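Local coordinates for geranyltranstransferase (IspA) (Helicobacter pylori, PDB 3LLW), which probably acts as a magnesium-dependent prenyltransferase of the FPP/GGPP synthase family, which serves isoprenoid biosynthesis, at residues K38-M43 / G124-T129; D94-M99 / T118-I123. All blocks are in the same frame, centred on the assembly; numbering follows the deposited sequence.

Contact 1: K38-M43 / G124-T129; sequences KAFFEM and GDALNT
The phenyl ring of F40 reaches from helix 36-45 into the angle between A126 and L127 of helix 117-137. F40 carries CG anti to its own nitrogen (chi1 178°), and this swings the ring across to the second helix. There its edge meets the methyl of A126 close to the ring plane, F40 CE1 lying 3.7 Å from A126 CB. L127 has CG anti to its carbonyl carbon (chi1 -79°), which sends the fork toward F40: its CD2 sits obliquely to the ring, 3.8 Å from both F40 CE1 and F40 CZ. L127 CD1 comes to 3.6 Å from F40 O, so one methyl of L127 packs on the F40 ring and the other on its carbonyl oxygen. F41 adds a looser touch, its CD1 being 4.4 Å from L127 CD2. Y130 stacks edge-to-face on F40, and L127 also rests on I92. D125 OD2 is hydrogen-bonded to ND1 of H93, and N128 OD1 to OG1 of T129, both of the second subunit. The axes of segments 38-43 and 124-129 come to 9.8 Å and cross at -71°: apolar helix-helix packing in the all-helical polyprenyl synthetase fold, beside the dimer interface, where A126 also packs on I158 of the second subunit.

Contact 2: D94-M99 / T118-I123; sequences DDLPCM and TTAVLI
Of segment 94-99, L96 is the one side chain that touches 118-123 of its own chain, and it divides its two methyls between neighbouring residues there. CD2 of L96 lies 3.7 Å from the CB of A120, while CD1 of L96 stands 3.9 Å from CG2 of V121. The same valine methyl is also 4.1 Å from L96 CD2, so V121 CG2 sits against both tips of the leucine fork. L96 has CG anti to its carbonyl carbon (chi1 -70°), which extends the fork toward the helix; the side chains of L96 and V121 cross at about a right angle. All three residues are buried, and L111 backs A120 from helix 111-114.

Beyond L96 the contact loosens: P97, C98 and M99 are partly exposed and do not touch 118-123. A type I turn from L96 to M99, closed by M99 N to L96 O at 2.8 Å, carries P97 and C98 away from the helix, and C98 and M99 pack on T118 of the second subunit. Just before L96, D95 forms a salt bridge with R105, and D94 OD1 lies close to D100 OD2. D94 and D100 bind magnesium in this protein, although this chain holds none, and D94 to D100 form the first aspartate-rich (DDXXXXD) motif of trans-prenyltransferases.

Both contacts draw on helix 117-137, contact 2 using the turns just before those of contact 1, and along the chain contact 2 is nested inside the loop that contact 1 closes. Their centres are 11 Å apart and they meet directly: A39 CB lies 3.5 Å from I123 CD1. Each is buried and apolar where it touches, but contact 1 joins two helices through an aromatic ring and buries 196 Å², whereas contact 2 pins a loop by one leucine and buries 106 Å². The polar neighbours differ too: those of 124-129 bond across the dimer interface, while D94 of 94-99 is a magnesium ligand, and D95 beside it is salt-bridged to R105.

Contact 1: K38-M43 / G124-T129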
loop_
_atom_site.group_PDB
_atom_site.type_symbol
_atom_site.label_atom_id
_atom_site.label_comp_id
_atom_site.label_asym_id
_atom_site.label_seq_id
_atom_site.Cartn_x
_atom_site.Cartn_y
_atom_site.Cartn_z
ATOM N N LYS A 38 19.514 3.938 0.176
ATOM C CA LYS A 38 19.744 4.631 -1.097
ATOM C C LYS A 38 18.894 4.013 -2.208
ATOM O O LYS A 38 18.358 4.730 -3.056
ATOM C CB LYS A 38 21.236 4.705 -1.498
ATOM C CG LYS A 38 22.059 3.431 -1.289
ATOM C CD LYS A 38 23.242 3.637 -0.319
ATOM C CE LYS A 38 22.815 4.017 1.111
ATOM N NZ LYS A 38 22.142 2.907 1.853
ATOM N N ALA A 39 18.750 2.687 -2.167
ATOM C CA ALA A 39 17.935 1.945 -3.126
ATOM C C ALA A 39 16.432 2.274 -3.046
ATOM O O ALA A 39 15.720 2.115 -4.034
ATOM C CB ALA A 39 18.143 0.482 -2.934
ATOM N N PHE A 40 15.965 2.719 -1.877
ATOM C CA PHE A 40 14.548 3.058 -1.662
ATOM C C PHE A 40 13.996 4.102 -2.635
ATOM O O PHE A 40 12.994 3.851 -3.292
ATOM C CB PHE A 40 14.295 3.502 -0.209
ATOM C CG PHE A 40 12.867 3.898 0.071
ATOM C CD1 PHE A 40 11.821 2.979 -0.093
ATOM C CD2 PHE A 40 12.564 5.187 0.504
ATOM C CE1 PHE A 40 10.508 3.342 0.171
ATOM C CE2 PHE A 40 11.245 5.566 0.772
ATOM C CZ PHE A 40 10.215 4.650 0.610
ATOM N N PHE A 41 14.660 5.255 -2.738
ATOM C CA PHE A 41 14.142 6.373 -3.521
ATOM C C PHE A 41 14.805 6.524 -4.892
ATOM O O PHE A 41 14.381 7.341 -5.709
ATOM C CB PHE A 41 14.273 7.663 -2.715
ATOM C CG PHE A 41 13.060 8.560 -2.795
ATOM C CD1 PHE A 41 11.821 8.134 -2.307
ATOM C CD2 PHE A 41 13.163 9.839 -3.336
ATOM C CE1 PHE A 41 10.689 8.972 -2.363
ATOM C CE2 PHE A 41 12.050 10.686 -3.400
ATOM C CZ PHE A 41 10.808 10.249 -2.912
ATOM N N GLU A 42 15.836 5.722 -5.134
ATOM C CA GLU A 42 16.657 5.792 -6.333
ATOM C C GLU A 42 15.867 5.863 -7.649
ATOM O O GLU A 42 16.144 6.720 -8.490
ATOM C CB GLU A 42 17.616 4.593 -6.360
ATOM C CG GLU A 42 18.791 4.770 -7.288
ATOM C CD GLU A 42 19.817 3.648 -7.173
ATOM O OE1 GLU A 42 20.034 3.139 -6.050
ATOM O OE2 GLU A 42 20.416 3.289 -8.208
ATOM N N MET A 43 14.887 4.970 -7.820
ATOM C CA MET A 43 14.062 4.950 -9.034
ATOM C C MET A 43 13.047 6.109 -9.083
ATOM O O MET A 43 12.530 6.440 -10.155
ATOM C CB MET A 43 13.352 3.600 -9.209
ATOM C CG MET A 43 14.272 2.390 -9.296
ATOM S SD MET A 43 15.625 2.528 -10.491
ATOM C CE MET A 43 17.042 2.527 -9.457
ATOM N N GLY A 124 9.710 -1.957 -4.404
ATOM C CA GLY A 124 8.377 -1.668 -4.965
ATOM C C GLY A 124 7.274 -1.768 -3.906
ATOM O O GLY A 124 6.379 -0.924 -3.836
ATOM N N ASP A 125 7.350 -2.799 -3.068
ATOM C CA ASP A 125 6.421 -2.999 -1.955
ATOM C C ASP A 125 6.414 -1.838 -0.972
ATOM O O ASP A 125 5.346 -1.370 -0.565
ATOM C CB ASP A 125 6.747 -4.289 -1.206
ATOM C CG ASP A 125 6.294 -5.527 -1.940
ATOM O OD1 ASP A 125 5.640 -5.391 -2.997
ATOM O OD2 ASP A 125 6.591 -6.645 -1.452
ATOM N N ALA A 126 7.609 -1.384 -0.600
ATOM C CA ALA A 126 7.769 -0.229 0.281
ATOM C C ALA A 126 7.267 1.066 -0.321
ATOM O O ALA A 126 6.620 1.889 0.387
ATOM C CB ALA A 126 9.191 -0.082 0.727
ATOM N N LEU A 127 7.550 1.266 -1.611
ATOM C CA LEU A 127 7.037 2.474 -2.273
ATOM C C LEU A 127 5.506 2.527 -2.403
ATOM O O LEU A 127 4.908 3.606 -2.337
ATOM C CB LEU A 127 7.718 2.705 -3.611
ATOM C CG LEU A 127 9.117 3.328 -3.528
ATOM C CD1 LEU A 127 9.781 3.238 -4.876
ATOM C CD2 LEU A 127 9.065 4.785 -3.039
ATOM N N ASN A 128 4.897 1.362 -2.599
ATOM C CA ASN A 128 3.455 1.176 -2.530
ATOM C C ASN A 128 2.907 1.604 -1.167
ATOM O O ASN A 128 2.012 2.420 -1.126
ATOM C CB ASN A 128 3.129 -0.291 -2.781
ATOM C CG ASN A 128 1.644 -0.596 -2.850
ATOM O OD1 ASN A 128 0.761 0.274 -2.691
ATOM N ND2 ASN A 128 1.355 -1.862 -3.080
ATOM N N THR A 129 3.439 1.038 -0.076
ATOM C CA THR A 129 3.043 1.407 1.296
ATOM C C THR A 129 3.387 2.851 1.646
ATOM O O THR A 129 2.588 3.575 2.318
ATOM C CB THR A 129 3.671 0.447 2.342
ATOM O OG1 THR A 129 3.440 -0.902 1.935
ATOM C CG2 THR A 129 3.044 0.638 3.703
#

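Contact 2: D94-M99 / T118-I123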
loop_
_atom_site.group_PDB
_atom_site.type_symbol
_atom_site.label_atom_id
_atom_site.label_comp_id
_atom_site.label_asym_id
_atom_site.label_seq_id
_atom_site.Cartn_x
_atom_site.Cartn_y
_atom_site.Cartn_z
ATOM N N ASP A 94 6.972 -3.847 -12.837
ATOM C CA ASP A 94 6.890 -4.111 -14.273
ATOM C C ASP A 94 8.244 -4.574 -14.858
ATOM O O ASP A 94 8.265 -5.406 -15.754
ATOM C CB ASP A 94 6.415 -2.870 -15.022
ATOM C CG ASP A 94 6.170 -3.136 -16.495
ATOM O OD1 ASP A 94 5.333 -4.010 -16.817
ATOM O OD2 ASP A 94 6.821 -2.470 -17.331
ATOM N N ASP A 95 9.349 -4.049 -14.323
ATOM C CA ASP A 95 10.697 -4.277 -14.863
ATOM C C ASP A 95 11.306 -5.625 -14.502
ATOM O O ASP A 95 12.314 -6.016 -15.089
ATOM C CB ASP A 95 11.639 -3.160 -14.397
ATOM C CG ASP A 95 11.497 -1.881 -15.217
ATOM O OD1 ASP A 95 11.154 -1.953 -16.419
ATOM O OD2 ASP A 95 11.755 -0.795 -14.657
ATOM N N LEU A 96 10.691 -6.318 -13.542
ATOM C CA LEU A 96 11.199 -7.568 -12.963
ATOM C C LEU A 96 11.392 -8.695 -13.990
ATOM O O LEU A 96 10.689 -8.713 -15.002
ATOM C CB LEU A 96 10.258 -8.045 -11.849
ATOM C CG LEU A 96 10.164 -7.286 -10.521
ATOM C CD1 LEU A 96 9.036 -7.845 -9.695
ATOM C CD2 LEU A 96 11.448 -7.336 -9.735
ATOM N N PRO A 97 12.338 -9.636 -13.731
ATOM C CA PRO A 97 12.592 -10.731 -14.680
ATOM C C PRO A 97 11.361 -11.570 -15.022
ATOM O O PRO A 97 11.234 -12.016 -16.163
ATOM C CB PRO A 97 13.662 -11.579 -13.977
ATOM C CG PRO A 97 14.349 -10.622 -13.049
ATOM C CD PRO A 97 13.244 -9.722 -12.565
ATOM N N CYS A 98 10.454 -11.761 -14.062
ATOM C CA CYS A 98 9.211 -12.495 -14.329
ATOM C C CYS A 98 8.258 -11.694 -15.224
ATOM O O CYS A 98 7.403 -12.274 -15.889
ATOM C CB CYS A 98 8.520 -12.947 -13.034
ATOM S SG CYS A 98 7.688 -11.639 -12.067
ATOM N N MET A 99 8.426 -10.371 -15.250
ATOM C CA MET A 99 7.615 -9.500 -16.110
ATOM C C MET A 99 8.416 -8.999 -17.334
ATOM O O MET A 99 8.853 -9.820 -18.144
ATOM C CB MET A 99 6.937 -8.379 -15.289
ATOM C CG MET A 99 5.650 -8.847 -14.606
ATOM S SD MET A 99 4.801 -7.686 -13.484
ATOM C CE MET A 99 5.419 -8.360 -11.940
ATOM N N THR A 118 15.168 -9.616 -5.152
ATOM C CA THR A 118 14.514 -9.486 -3.865
ATOM C C THR A 118 14.380 -8.021 -3.452
ATOM O O THR A 118 13.256 -7.558 -3.162
ATOM C CB THR A 118 15.256 -10.327 -2.802
ATOM O OG1 THR A 118 14.982 -11.712 -3.043
ATOM C CG2 THR A 118 14.790 -9.988 -1.406
ATOM N N THR A 119 15.512 -7.306 -3.487
ATOM C CA THR A 119 15.579 -5.852 -3.274
ATOM C C THR A 119 14.532 -5.075 -4.083
ATOM O O THR A 119 13.806 -4.252 -3.524
ATOM C CB THR A 119 16.993 -5.293 -3.579
ATOM O OG1 THR A 119 17.968 -5.952 -2.754
ATOM C CG2 THR A 119 17.055 -3.787 -3.328
ATOM N N ALA A 120 14.447 -5.360 -5.380
ATOM C CA ALA A 120 13.440 -4.761 -6.258
ATOM C C ALA A 120 11.988 -5.034 -5.841
ATOM O O ALA A 120 11.210 -4.101 -5.751
ATOM C CB ALA A 120 13.650 -5.172 -7.701
ATOM N N VAL A 121 11.635 -6.294 -5.589
ATOM C CA VAL A 121 10.281 -6.630 -5.134
ATOM C C VAL A 121 9.922 -5.855 -3.872
ATOM O O VAL A 121 8.852 -5.208 -3.795
ATOM C CB VAL A 121 10.098 -8.153 -4.873
ATOM C CG1 VAL A 121 8.705 -8.440 -4.300
ATOM C CG2 VAL A 121 10.285 -8.937 -6.162
ATOM N N LEU A 122 10.846 -5.898 -2.911
ATOM C CA LEU A 122 10.645 -5.292 -1.600
ATOM C C LEU A 122 10.631 -3.770 -1.622
ATOM O O LEU A 122 9.839 -3.144 -0.908
ATOM C CB LEU A 122 11.664 -5.824 -0.585
ATOM C CG LEU A 122 11.481 -7.290 -0.204
ATOM C CD1 LEU A 122 12.618 -7.737 0.696
ATOM C CD2 LEU A 122 10.084 -7.581 0.434
ATOM N N ILE A 123 11.486 -3.176 -2.445
ATOM C CA ILE A 123 11.428 -1.722 -2.655
ATOM C C ILE A 123 10.177 -1.224 -3.389
ATOM O O ILE A 123 9.612 -0.196 -2.991
ATOM C CB ILE A 123 12.753 -1.139 -3.166
ATOM C CG1 ILE A 123 13.657 -0.931 -1.956
ATOM C CG2 ILE A 123 12.567 0.215 -3.832
ATOM C CD1 ILE A 123 15.081 -1.030 -2.283
#